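Local coordinates for RagB/SusD domain protein (Flavobacterium johnsoniae, PDB 5J5U) that binds chitin and, as a SusD homologue, probably captures chitin chains or fragments at the outer membrane for a polysaccharide utilisation system, at residues 25-30 against 78-83; 46-51 against 413-418; 97-102 against 159-164; 138-143 against 456-461; 214-219 against 339-344. All blocks are in the same frame, centred on the assembly; numbering follows the deposited sequence.

From the N terminus, interaction 1 opens on helix 16-29 and closes a short loop against helix 66-90. Before it closes, interaction 2 has opened after helix 31-45, so the two cross; interaction 2 then spans much of the chain to reach helix 415-425. Inside that long loop lies interaction 3, which ties the start of helix 98-119 to the end of helix 143-160. Interaction 4 opens within interaction 3 and closes beyond interaction 2, crossing both, and brings the loop before helix 143-160 to the C-terminal helices. Interaction 5 is nested within interactions 2 and 4 and sets the loop after helix 201-214 on helix 337-349. No two of the contacts touch.

Interaction 1: 25-30 against 78-83; sequences LCMSGD and ANELKN
Cys26 lays its CB over the aliphatic part of Glu80, 3.6 Å from CG, while its SG rests on Asn79 CB at 3.9 Å. The small thiol suits a helix face that must admit a long acidic side chain. Glu80 CG stands anti to its carbonyl carbon and the chain runs on extended (chi2 172°), which carries the carboxylate past Cys26 to the methylene CG of Met27; the Met27 and Glu80 side chains cross at about a right angle.

No direct hydrogen bond joins the two segments. Instead a water accepts from Asn79 ND2 and donates to Asp30 OD2 and to Glu80 OE2, the last at 2.8 Å. It thereby separates two carboxylates whose nearest oxygens, Asp30 OD2 and Glu80 OE2, lie 5.0 Å apart. Their charge is probably eased further by Arg114, in a salt bridge with Glu80 OE1, by Tyr33 on OE2 and by Asn75 on Asp30 OD2.

The axes of the short segments 25-29 and 78-83 run nearly antiparallel (153°), and helix 66-90 has a wider pi-type turn at 78-80. Asp30 OD1 caps helix 31-45 through Tyr32 N. Met27 packs on Met107 and Met110 of helix 98-119 and on His334 of strand 332-335.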
# COMPACT_ATOMS: atom_id res chain seq x y z
N LEU A 25 -10.71 -2.83 12.06
CA LEU A 25 -11.17 -3.99 11.31
C LEU A 25 -11.63 -3.60 9.87
O LEU A 25 -11.43 -4.37 8.93
CB LEU A 25 -12.29 -4.71 12.09
CG LEU A 25 -11.78 -5.66 13.20
CD1 LEU A 25 -12.89 -6.15 14.15
CD2 LEU A 25 -11.02 -6.86 12.60
N CYS A 26 -12.19 -2.41 9.70
CA CYS A 26 -12.58 -1.94 8.38
C CYS A 26 -11.36 -1.74 7.45
O CYS A 26 -11.43 -1.94 6.24
CB CYS A 26 -13.37 -0.63 8.50
SG CYS A 26 -15.14 -0.80 8.92
N MET A 27 -10.23 -1.36 8.03
CA MET A 27 -9.07 -1.05 7.19
C MET A 27 -8.45 -2.26 6.48
O MET A 27 -7.62 -2.07 5.59
CB MET A 27 -7.99 -0.35 8.02
CG MET A 27 -8.35 1.06 8.40
SD MET A 27 -6.94 1.89 9.16
CE MET A 27 -5.85 2.09 7.74
N SER A 28 -8.85 -3.48 6.83
CA SER A 28 -8.28 -4.67 6.17
C SER A 28 -9.31 -5.76 5.90
O SER A 28 -9.11 -6.59 5.04
CB SER A 28 -7.14 -5.27 7.01
OG SER A 28 -7.65 -5.89 8.18
N GLY A 29 -10.41 -5.75 6.64
CA GLY A 29 -11.42 -6.78 6.50
C GLY A 29 -12.58 -6.42 5.58
O GLY A 29 -13.52 -7.20 5.43
N ASP A 30 -12.53 -5.24 4.99
CA ASP A 30 -13.56 -4.84 4.03
C ASP A 30 -13.13 -5.38 2.66
O ASP A 30 -12.31 -4.77 1.96
CB ASP A 30 -13.75 -3.32 3.98
CG ASP A 30 -15.02 -2.92 3.22
OD1 ASP A 30 -15.57 -3.76 2.48
OD2 ASP A 30 -15.43 -1.74 3.34
N ALA A 78 -18.53 5.89 4.11
CA ALA A 78 -19.65 5.26 4.81
C ALA A 78 -19.25 4.69 6.18
O ALA A 78 -19.97 4.86 7.16
CB ALA A 78 -20.26 4.18 3.95
N ASN A 79 -18.08 4.06 6.28
CA ASN A 79 -17.76 3.27 7.47
C ASN A 79 -16.70 3.87 8.37
O ASN A 79 -16.85 3.83 9.59
CB ASN A 79 -17.31 1.86 7.08
CG ASN A 79 -18.39 1.09 6.33
OD1 ASN A 79 -19.58 1.25 6.59
ND2 ASN A 79 -17.97 0.23 5.38
N GLU A 80 -15.61 4.36 7.78
CA GLU A 80 -14.38 4.61 8.55
C GLU A 80 -14.21 6.03 9.09
O GLU A 80 -14.07 6.21 10.29
CB GLU A 80 -13.15 4.23 7.70
CG GLU A 80 -13.14 2.76 7.29
CD GLU A 80 -12.05 2.40 6.30
OE1 GLU A 80 -11.09 3.18 6.12
OE2 GLU A 80 -12.17 1.32 5.68
N LEU A 81 -14.26 7.03 8.20
CA LEU A 81 -13.87 8.38 8.57
C LEU A 81 -14.73 8.93 9.71
O LEU A 81 -14.22 9.54 10.65
CB LEU A 81 -13.96 9.30 7.37
CG LEU A 81 -13.39 10.68 7.60
CD1 LEU A 81 -11.88 10.64 7.83
CD2 LEU A 81 -13.73 11.52 6.38
N LYS A 82 -16.02 8.64 9.65
CA LYS A 82 -16.98 9.12 10.64
C LYS A 82 -16.72 8.58 12.04
O LYS A 82 -16.81 9.32 13.03
CB LYS A 82 -18.38 8.75 10.18
CG LYS A 82 -19.36 8.46 11.29
CD LYS A 82 -20.68 7.95 10.72
CE LYS A 82 -20.44 6.78 9.76
NZ LYS A 82 -19.66 5.66 10.37
N ASN A 83 -16.36 7.31 12.14
CA ASN A 83 -16.11 6.72 13.44
C ASN A 83 -14.91 7.35 14.09
O ASN A 83 -14.92 7.65 15.30
CB ASN A 83 -15.90 5.22 13.33
CG ASN A 83 -17.18 4.45 13.46
OD1 ASN A 83 -17.72 4.34 14.56
ND2 ASN A 83 -17.70 3.96 12.35
O HOH W 1 -14.77 0.28 5.39

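Interaction 2: 46-51 against 413-418; sequences VQHYSG and FNSIEA
His48 and Ser415 form the polar centre: ND1 and OG are hydrogen-bonded at 2.9 Å, with OG at the ring edge and in its plane. A serine in the first turn of helix 415-425 is short enough to meet the imidazole directly. One turn along, the small Ala418 methyl comes close to the same ring, its CB 3.5 Å from His48 CE1. Val46 places CG1 over the centre of one His48 face, 3.7 Å above the plane. The same methyl touches Ala418 CB at 4.1 Å, and CG2 lies near Ala418 O.

On the other flank Tyr49 reaches out to Phe413. Its OH comes 3.2 Å from Phe413 CD1, and the two side chains cross at about a right angle. His48 CB lies over one Tyr49 face toward the rim. A water is modelled between Tyr49 OH and Ser415 OG, but both separations are unusually short and its exact place is doubtful.

In the next shell, Trp408 O bonds His48 NE2, so the imidazole is gripped at both nitrogens and its rotation is fixed; Trp408 NE1 bonds Val46 O. Asn38 bonds both Phe413 O and Ser415 N, setting the start of helix 415-425. Gln47, with positive phi, is the C-prime residue of a Schellman motif that ends helix 31-45. Strand 49-50 then pairs antiparallel with strand 259-260, whose Phe260 packs on both Tyr49 and Phe413.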
# COMPACT_ATOMS: atom_id res chain seq x y z
N VAL A 46 0.14 -1.67 -11.13
CA VAL A 46 1.56 -1.71 -10.82
C VAL A 46 2.13 -3.14 -11.08
O VAL A 46 3.27 -3.42 -10.77
CB VAL A 46 1.80 -1.22 -9.36
CG1 VAL A 46 1.62 -2.38 -8.34
CG2 VAL A 46 3.14 -0.56 -9.22
N GLN A 47 1.31 -3.99 -11.71
CA GLN A 47 1.73 -5.29 -12.19
C GLN A 47 2.30 -6.17 -11.07
O GLN A 47 3.29 -6.88 -11.24
CB GLN A 47 2.73 -5.12 -13.33
CG GLN A 47 2.17 -4.29 -14.47
CD GLN A 47 3.06 -4.26 -15.74
OE1 GLN A 47 4.28 -4.47 -15.68
NE2 GLN A 47 2.44 -3.99 -16.90
N HIS A 48 1.65 -6.10 -9.91
CA HIS A 48 1.83 -7.09 -8.88
C HIS A 48 1.19 -8.42 -9.34
O HIS A 48 1.74 -9.50 -9.09
CB HIS A 48 1.18 -6.63 -7.58
CG HIS A 48 2.09 -5.80 -6.72
ND1 HIS A 48 1.63 -5.13 -5.59
CD2 HIS A 48 3.40 -5.51 -6.82
CE1 HIS A 48 2.64 -4.49 -5.03
NE2 HIS A 48 3.72 -4.70 -5.76
N TYR A 49 0.04 -8.35 -10.02
CA TYR A 49 -0.69 -9.58 -10.40
C TYR A 49 -1.17 -9.64 -11.85
O TYR A 49 -1.43 -8.59 -12.49
CB TYR A 49 -1.93 -9.76 -9.51
CG TYR A 49 -1.73 -9.48 -8.04
CD1 TYR A 49 -1.16 -10.43 -7.20
CD2 TYR A 49 -2.15 -8.29 -7.48
CE1 TYR A 49 -1.00 -10.20 -5.86
CE2 TYR A 49 -2.00 -8.04 -6.11
CZ TYR A 49 -1.42 -9.01 -5.31
OH TYR A 49 -1.25 -8.77 -3.95
N SER A 50 -1.35 -10.85 -12.37
CA SER A 50 -2.08 -11.04 -13.63
C SER A 50 -2.68 -12.46 -13.75
O SER A 50 -2.23 -13.39 -13.11
CB SER A 50 -1.15 -10.73 -14.82
OG SER A 50 -1.91 -10.49 -16.00
N GLY A 51 -3.70 -12.63 -14.58
CA GLY A 51 -4.22 -13.97 -14.79
C GLY A 51 -5.70 -14.19 -14.59
O GLY A 51 -6.33 -14.89 -15.38
N PHE A 413 0.72 -7.12 -1.59
CA PHE A 413 -0.51 -7.24 -0.79
C PHE A 413 -0.98 -5.91 -0.18
O PHE A 413 -2.06 -5.85 0.41
CB PHE A 413 -0.33 -8.28 0.33
CG PHE A 413 0.23 -9.59 -0.15
CD1 PHE A 413 -0.29 -10.21 -1.27
CD2 PHE A 413 1.33 -10.16 0.48
CE1 PHE A 413 0.25 -11.39 -1.74
CE2 PHE A 413 1.87 -11.34 0.03
CZ PHE A 413 1.33 -11.97 -1.08
N ASN A 414 -0.19 -4.85 -0.36
CA ASN A 414 -0.61 -3.48 -0.06
C ASN A 414 -0.39 -2.63 -1.30
O ASN A 414 0.45 -1.73 -1.32
CB ASN A 414 0.15 -2.88 1.14
CG ASN A 414 -0.57 -1.67 1.72
OD1 ASN A 414 -1.50 -1.13 1.11
ND2 ASN A 414 -0.12 -1.21 2.88
N SER A 415 -1.13 -2.97 -2.36
CA SER A 415 -0.85 -2.44 -3.68
C SER A 415 -1.15 -0.96 -3.83
O SER A 415 -0.61 -0.33 -4.74
CB SER A 415 -1.63 -3.23 -4.74
OG SER A 415 -1.15 -4.56 -4.80
N ILE A 416 -2.00 -0.41 -2.97
CA ILE A 416 -2.28 1.02 -3.01
C ILE A 416 -0.97 1.80 -2.82
O ILE A 416 -0.70 2.76 -3.57
CB ILE A 416 -3.31 1.41 -1.94
CG1 ILE A 416 -4.68 0.86 -2.29
CG2 ILE A 416 -3.40 2.95 -1.79
CD1 ILE A 416 -5.75 1.18 -1.23
N GLU A 417 -0.14 1.39 -1.86
CA GLU A 417 1.14 2.06 -1.58
C GLU A 417 2.16 1.89 -2.70
O GLU A 417 2.85 2.82 -3.05
CB GLU A 417 1.74 1.57 -0.27
CG GLU A 417 0.94 1.95 0.94
CD GLU A 417 0.50 3.40 0.89
OE1 GLU A 417 1.39 4.27 0.73
OE2 GLU A 417 -0.72 3.67 0.99
N ALA A 418 2.24 0.70 -3.26
CA ALA A 418 3.10 0.46 -4.39
C ALA A 418 2.68 1.31 -5.58
O ALA A 418 3.52 1.83 -6.29
CB ALA A 418 3.09 -0.99 -4.76
O HOH W 2 -2.05 -6.46 -3.38

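Interaction 3: 97-102 against 159-164; sequences ASNMNA and TQLNAS
Asn99 grips the backbone of Asn162 with both ends of its amide: OD1 accepts from Asn162 N at 2.8 Å, on an in-plane lone pair, and ND2 donates to Asn162 O at 2.8 Å. An asparagine suits this place because its side-chain amide offers the donor and acceptor of a peptide group. In the largely helical, TPR-related SusD fold, this clamp secures the turn leaving helix 143-160 against the first turn of helix 98-119. Asn99 ND2 also bonds Gly166 O.

Gln160 supplies a second polar grip. Its chain is extended, CG anti to the backbone N (chi1 168°), and so delivers NE2 to Asn101 OD1 at 2.9 Å in a nearly straight bond (163°). The two amide planes are almost coplanar. NE2 also donates to Ser98 O at 3.1 Å, from above the carbonyl plane, and weakly to Ser98 OG. Ser98 O takes the helical bond from Ala102 N as well. The other end of the amide, Gln160 OE1, is bonded by Lys105 NZ.

Beyond the clamp, Asn162 OD1 accepts from Ser164 N, an Asx turn that shapes the loop. Leu161 packs on Trp181 of helix 178-195, and between the helix and the turn its CD2 lies 3.7 Å from Ala102 CB.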
# COMPACT_ATOMS: atom_id res chain seq x y z
N ALA A 97 -8.02 10.50 28.59
CA ALA A 97 -8.34 9.98 27.27
C ALA A 97 -7.40 10.53 26.20
O ALA A 97 -7.58 10.26 25.01
CB ALA A 97 -9.78 10.32 26.92
N SER A 98 -6.39 11.26 26.62
CA SER A 98 -5.53 11.93 25.66
C SER A 98 -4.82 10.93 24.76
O SER A 98 -4.78 11.10 23.54
CB SER A 98 -4.52 12.81 26.41
OG SER A 98 -3.54 13.35 25.55
N ASN A 99 -4.34 9.84 25.36
CA ASN A 99 -3.69 8.79 24.59
C ASN A 99 -4.60 8.18 23.54
O ASN A 99 -4.13 7.80 22.46
CB ASN A 99 -3.15 7.70 25.51
CG ASN A 99 -1.82 8.07 26.12
OD1 ASN A 99 -1.12 8.97 25.64
ND2 ASN A 99 -1.45 7.37 27.19
N MET A 100 -5.89 8.10 23.84
CA MET A 100 -6.83 7.58 22.86
C MET A 100 -7.00 8.62 21.77
O MET A 100 -6.99 8.30 20.58
CB MET A 100 -8.17 7.23 23.48
CG MET A 100 -9.07 6.47 22.53
SD MET A 100 -8.85 4.68 22.61
CE MET A 100 -9.49 4.37 24.27
N ASN A 101 -7.15 9.87 22.19
CA ASN A 101 -7.32 10.99 21.28
C ASN A 101 -6.19 11.03 20.26
O ASN A 101 -6.41 11.28 19.08
CB ASN A 101 -7.39 12.30 22.06
CG ASN A 101 -7.59 13.51 21.18
OD1 ASN A 101 -6.63 14.17 20.79
ND2 ASN A 101 -8.85 13.81 20.86
N ALA A 102 -4.98 10.78 20.72
CA ALA A 102 -3.83 10.76 19.84
C ALA A 102 -3.92 9.55 18.89
O ALA A 102 -3.73 9.69 17.67
CB ALA A 102 -2.53 10.73 20.64
N THR A 159 3.99 13.77 20.12
CA THR A 159 4.26 14.49 21.37
C THR A 159 3.18 14.25 22.45
O THR A 159 3.48 14.19 23.64
CB THR A 159 4.41 15.99 21.07
OG1 THR A 159 5.50 16.17 20.16
CG2 THR A 159 4.65 16.79 22.35
N GLN A 160 1.93 14.08 22.03
CA GLN A 160 0.80 13.99 22.94
C GLN A 160 0.70 12.64 23.66
O GLN A 160 0.26 12.57 24.81
CB GLN A 160 -0.48 14.28 22.17
CG GLN A 160 -1.79 13.97 22.87
CD GLN A 160 -2.99 14.44 22.05
OE1 GLN A 160 -2.84 15.23 21.11
NE2 GLN A 160 -4.17 13.95 22.38
N LEU A 161 1.12 11.56 22.99
CA LEU A 161 1.17 10.23 23.63
C LEU A 161 2.07 10.27 24.87
O LEU A 161 3.27 10.54 24.78
CB LEU A 161 1.68 9.18 22.63
CG LEU A 161 0.68 8.76 21.55
CD1 LEU A 161 1.32 7.84 20.54
CD2 LEU A 161 -0.51 8.10 22.19
N ASN A 162 1.50 9.99 26.04
CA ASN A 162 2.25 10.17 27.28
C ASN A 162 1.86 9.15 28.36
O ASN A 162 0.78 8.56 28.31
CB ASN A 162 2.04 11.62 27.76
CG ASN A 162 2.78 11.95 29.05
OD1 ASN A 162 2.76 11.20 30.03
ND2 ASN A 162 3.44 13.10 29.04
N ALA A 163 2.75 8.95 29.32
CA ALA A 163 2.53 8.02 30.44
C ALA A 163 1.26 8.37 31.23
O ALA A 163 0.67 7.52 31.89
CB ALA A 163 3.74 8.02 31.36
N SER A 164 0.87 9.64 31.17
CA SER A 164 -0.29 10.13 31.90
C SER A 164 -1.51 10.38 31.01
O SER A 164 -2.43 11.11 31.39
CB SER A 164 0.08 11.44 32.61
OG SER A 164 1.45 11.45 32.98

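Interaction 4: 138-143 against 456-461; sequences PKYDKQ and QKNEKN
Pro138 presents its carbonyl O to Asn458 ND2 at 2.9 Å, in a nearly straight bond (167°) lying in the plane of the asparagine amide. Proline has no N-H of its own to offer, so its polar link here is through the carbonyl; the ring adds CD, 3.6 Å from the same ND2. Asn458 has CG anti to the backbone N (chi1 -164°), which swings its amide out from the helix junction to the loop. Its OD1 receives a weak bond from Asn461 ND2.

Lys139 follows with its backbone against the Asn461 amide, CA being 3.7 Å from CG. Its own side chain runs forward along the loop, NZ forming a salt bridge with Asp141 OD1 at 3.1 Å, while Lys139 N bonds Glu126.

Tyr140 lays CD1 near Asn461 CB, at 3.9 Å, and turns its ring edge to Asn458 ND2. Its backbone N donates to a water 2.9 Å away, which passes the link on to Asn461 O. The hydroxyl bonds Glu454, and Tyr450 meets the ring edge-to-face. Asp141 OD2 then accepts from Ser125 N.

Asn458 sits between helices 452-457 and 459-468, at the N-cap position of the second, though its side chain makes no capping bond. The result is a junction between two successive helices whose asparagine amide holds the loop before helix 143-160, on the outer part of this helical SusD-like fold.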
# COMPACT_ATOMS: atom_id res chain seq x y z
N PRO A 138 -19.80 19.10 1.84
CA PRO A 138 -18.43 19.40 2.26
C PRO A 138 -17.52 19.75 1.09
O PRO A 138 -17.62 19.14 0.02
CB PRO A 138 -17.97 18.09 2.90
CG PRO A 138 -18.72 17.05 2.15
CD PRO A 138 -20.08 17.65 1.86
N LYS A 139 -16.63 20.71 1.31
CA LYS A 139 -15.66 21.11 0.29
C LYS A 139 -14.59 20.04 0.11
O LYS A 139 -14.43 19.15 0.97
CB LYS A 139 -15.02 22.45 0.66
CG LYS A 139 -14.08 22.38 1.85
CD LYS A 139 -13.66 23.78 2.29
CE LYS A 139 -12.82 23.77 3.57
NZ LYS A 139 -11.35 23.57 3.32
N TYR A 140 -13.89 20.09 -1.02
CA TYR A 140 -12.76 19.20 -1.28
C TYR A 140 -11.52 19.94 -0.85
O TYR A 140 -11.26 21.02 -1.37
CB TYR A 140 -12.69 18.83 -2.77
CG TYR A 140 -13.79 17.89 -3.27
CD1 TYR A 140 -15.14 18.19 -3.07
CD2 TYR A 140 -13.46 16.73 -3.97
CE1 TYR A 140 -16.14 17.36 -3.53
CE2 TYR A 140 -14.46 15.88 -4.44
CZ TYR A 140 -15.79 16.19 -4.21
OH TYR A 140 -16.77 15.35 -4.65
N ASP A 141 -10.78 19.44 0.14
CA ASP A 141 -9.53 20.11 0.53
C ASP A 141 -8.47 19.91 -0.55
O ASP A 141 -8.37 18.82 -1.11
CB ASP A 141 -8.95 19.60 1.85
CG ASP A 141 -9.93 19.71 3.01
OD1 ASP A 141 -10.90 20.48 2.95
OD2 ASP A 141 -9.71 19.00 4.02
N LYS A 142 -7.68 20.94 -0.82
CA LYS A 142 -6.52 20.76 -1.66
C LYS A 142 -5.57 19.74 -1.02
O LYS A 142 -5.29 19.82 0.19
CB LYS A 142 -5.81 22.09 -1.90
CG LYS A 142 -6.59 23.07 -2.73
CD LYS A 142 -5.96 24.46 -2.68
CE LYS A 142 -4.52 24.47 -3.20
NZ LYS A 142 -4.11 25.81 -3.73
N GLN A 143 -5.07 18.81 -1.83
CA GLN A 143 -4.22 17.73 -1.32
C GLN A 143 -3.02 18.28 -0.54
O GLN A 143 -2.66 17.74 0.50
CB GLN A 143 -3.74 16.82 -2.46
CG GLN A 143 -2.92 15.61 -1.96
CD GLN A 143 -2.47 14.67 -3.08
OE1 GLN A 143 -1.67 15.04 -3.95
NE2 GLN A 143 -2.97 13.43 -3.04
N GLN A 456 -24.07 15.01 -8.39
CA GLN A 456 -25.51 15.17 -8.24
C GLN A 456 -25.95 15.76 -6.88
O GLN A 456 -26.98 16.42 -6.81
CB GLN A 456 -26.20 13.83 -8.46
CG GLN A 456 -26.16 13.37 -9.91
CD GLN A 456 -26.46 11.90 -10.05
OE1 GLN A 456 -26.08 11.09 -9.20
NE2 GLN A 456 -27.14 11.54 -11.13
N LYS A 457 -25.15 15.55 -5.84
CA LYS A 457 -25.49 15.91 -4.46
C LYS A 457 -24.59 16.99 -3.86
O LYS A 457 -24.86 17.50 -2.77
CB LYS A 457 -25.40 14.69 -3.53
CG LYS A 457 -26.54 13.71 -3.64
CD LYS A 457 -26.41 12.70 -2.51
CE LYS A 457 -25.07 12.01 -2.62
NZ LYS A 457 -24.84 11.11 -1.48
N ASN A 458 -23.45 17.24 -4.50
CA ASN A 458 -22.47 18.18 -3.99
C ASN A 458 -21.84 18.96 -5.14
O ASN A 458 -20.63 19.16 -5.18
CB ASN A 458 -21.41 17.45 -3.17
CG ASN A 458 -20.59 18.38 -2.30
OD1 ASN A 458 -20.87 19.57 -2.20
ND2 ASN A 458 -19.56 17.85 -1.68
N GLU A 459 -22.67 19.43 -6.06
CA GLU A 459 -22.20 19.89 -7.36
C GLU A 459 -21.13 20.98 -7.34
O GLU A 459 -20.13 20.89 -8.06
CB GLU A 459 -23.39 20.40 -8.18
CG GLU A 459 -22.98 20.82 -9.59
CD GLU A 459 -24.15 21.33 -10.41
OE1 GLU A 459 -25.30 21.26 -9.93
OE2 GLU A 459 -23.90 21.82 -11.53
N LYS A 460 -21.34 22.02 -6.53
CA LYS A 460 -20.44 23.18 -6.53
C LYS A 460 -19.02 22.80 -6.17
O LYS A 460 -18.08 23.07 -6.92
CB LYS A 460 -20.96 24.26 -5.57
CG LYS A 460 -20.04 25.48 -5.44
CD LYS A 460 -20.41 26.31 -4.19
CE LYS A 460 -19.63 27.62 -4.07
NZ LYS A 460 -18.22 27.46 -3.58
N ASN A 461 -18.86 22.14 -5.04
CA ASN A 461 -17.55 21.74 -4.56
C ASN A 461 -16.88 20.72 -5.50
O ASN A 461 -15.69 20.86 -5.84
CB ASN A 461 -17.68 21.18 -3.13
CG ASN A 461 -18.19 22.23 -2.15
OD1 ASN A 461 -17.90 23.42 -2.31
ND2 ASN A 461 -19.00 21.81 -1.18
O HOH W 3 -14.53 21.78 -3.26

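Interaction 5: 214-219 against 339-344; sequences NGVFES and ESQLLL
Val216 and Leu344 carry the apolar part of the contact, meeting end to end, with Val216 CG2 4.0 Å from Leu344 CD1. The same valine methyl sits 4.0 Å from Ser340 CB. Because Ser340 and Leu344 are four residues apart, they lie on the same side of helix 337-349, and one branched side chain can touch both. Val216 CG1 stands anti to its carbonyl carbon (chi1 -65°), which sends the other branch, CG2, to the helix. Phe217 adds its CB, 4.0 Å from Ser340 OG, while its side chain also touches Tyr174 and Asp222 in the neighbouring loops.

The loop comes off helix 201-214 at Gly215, whose positive phi would jam a side chain against the preceding carbonyl. In this alpha-helical SusD-like fold the contact thus lays the stretch leading from that helix to strand 224-226 across helix 337-349.

No hydrogen bond joins the two segments; Ser340 OG finds its partners within its own helix. Ser340 is small enough to lie beneath the loop, and its OG bonds Tyr337 O one turn back. It also accepts from Gln341 NE2 at 3.3 Å, in a straight bond (166°) lying in the amide plane. A bend at chi2 (-48°) folds the glutamine back over its neighbour, leaving NE2 4.0 Å from Phe217 O.

The loop backbone is held from helix 178-195: Asn186 bonds Gly215 O, and Thr187 OG1 bonds Phe217 N. The Thr187 side chain touches both Val216 and Ser340, and Leu344 packs on Leu190 of the same helix and on Phe360 of helix 357-371.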
# COMPACT_ATOMS: atom_id res chain seq x y z
N ASN A 214 12.49 11.59 15.63
CA ASN A 214 11.50 11.20 16.62
C ASN A 214 11.46 9.67 16.82
O ASN A 214 11.05 9.19 17.89
CB ASN A 214 10.11 11.68 16.20
CG ASN A 214 9.93 13.18 16.35
OD1 ASN A 214 10.90 13.91 16.55
ND2 ASN A 214 8.68 13.64 16.23
N GLY A 215 11.85 8.93 15.80
CA GLY A 215 11.98 7.48 15.90
C GLY A 215 10.95 6.63 15.17
O GLY A 215 9.81 6.52 15.61
N VAL A 216 11.36 5.99 14.07
CA VAL A 216 10.44 5.12 13.34
C VAL A 216 10.52 3.69 13.86
O VAL A 216 11.09 3.44 14.92
CB VAL A 216 10.71 5.15 11.81
CG1 VAL A 216 10.40 6.53 11.25
CG2 VAL A 216 12.13 4.71 11.49
N PHE A 217 9.94 2.75 13.11
CA PHE A 217 9.99 1.34 13.49
C PHE A 217 11.43 0.91 13.72
O PHE A 217 12.35 1.37 13.01
CB PHE A 217 9.35 0.47 12.40
CG PHE A 217 7.85 0.57 12.34
CD1 PHE A 217 7.14 1.11 13.39
CD2 PHE A 217 7.16 0.10 11.23
CE1 PHE A 217 5.76 1.18 13.33
CE2 PHE A 217 5.79 0.18 11.17
CZ PHE A 217 5.08 0.72 12.22
N GLU A 218 11.64 0.05 14.72
CA GLU A 218 13.02 -0.39 15.03
C GLU A 218 13.26 -1.85 14.65
O GLU A 218 14.40 -2.28 14.57
CB GLU A 218 13.37 -0.17 16.50
CG GLU A 218 13.55 1.32 16.85
CD GLU A 218 13.64 1.58 18.35
OE1 GLU A 218 14.63 1.10 18.97
OE2 GLU A 218 12.73 2.23 18.91
N SER A 219 12.19 -2.62 14.44
CA SER A 219 12.30 -3.96 13.86
C SER A 219 10.94 -4.42 13.38
O SER A 219 9.95 -3.72 13.57
CB SER A 219 12.84 -4.97 14.87
OG SER A 219 11.86 -5.20 15.87
N GLU A 339 9.65 -1.10 4.98
CA GLU A 339 9.32 0.18 4.35
C GLU A 339 10.10 1.36 4.95
O GLU A 339 10.69 2.13 4.22
CB GLU A 339 7.81 0.45 4.45
CG GLU A 339 7.44 1.91 4.35
CD GLU A 339 5.95 2.15 4.44
OE1 GLU A 339 5.25 1.26 4.97
OE2 GLU A 339 5.49 3.23 3.99
N SER A 340 10.10 1.48 6.28
CA SER A 340 10.75 2.62 6.93
C SER A 340 12.23 2.64 6.60
O SER A 340 12.80 3.70 6.35
CB SER A 340 10.56 2.58 8.46
OG SER A 340 11.22 1.48 9.06
N GLN A 341 12.85 1.46 6.55
CA GLN A 341 14.28 1.40 6.26
C GLN A 341 14.56 1.73 4.79
O GLN A 341 15.57 2.36 4.48
CB GLN A 341 14.85 0.02 6.61
CG GLN A 341 14.80 -0.31 8.09
CD GLN A 341 15.34 0.83 8.94
OE1 GLN A 341 16.55 1.02 9.04
NE2 GLN A 341 14.44 1.59 9.56
N LEU A 342 13.67 1.32 3.90
CA LEU A 342 13.88 1.60 2.48
C LEU A 342 13.65 3.10 2.17
O LEU A 342 14.38 3.72 1.39
CB LEU A 342 12.97 0.71 1.63
CG LEU A 342 13.36 -0.78 1.57
CD1 LEU A 342 12.34 -1.63 0.81
CD2 LEU A 342 14.72 -0.95 0.94
N LEU A 343 12.68 3.70 2.85
CA LEU A 343 12.44 5.14 2.75
C LEU A 343 13.64 5.91 3.30
O LEU A 343 14.09 6.87 2.70
CB LEU A 343 11.17 5.53 3.50
CG LEU A 343 9.85 5.01 2.93
CD1 LEU A 343 8.70 5.26 3.87
CD2 LEU A 343 9.58 5.62 1.55
N LEU A 344 14.18 5.45 4.44
CA LEU A 344 15.38 6.09 4.98
C LEU A 344 16.57 5.93 4.03
O LEU A 344 17.40 6.83 3.94
CB LEU A 344 15.71 5.53 6.37
CG LEU A 344 14.74 6.12 7.41
CD1 LEU A 344 14.95 5.54 8.81
CD2 LEU A 344 14.77 7.66 7.42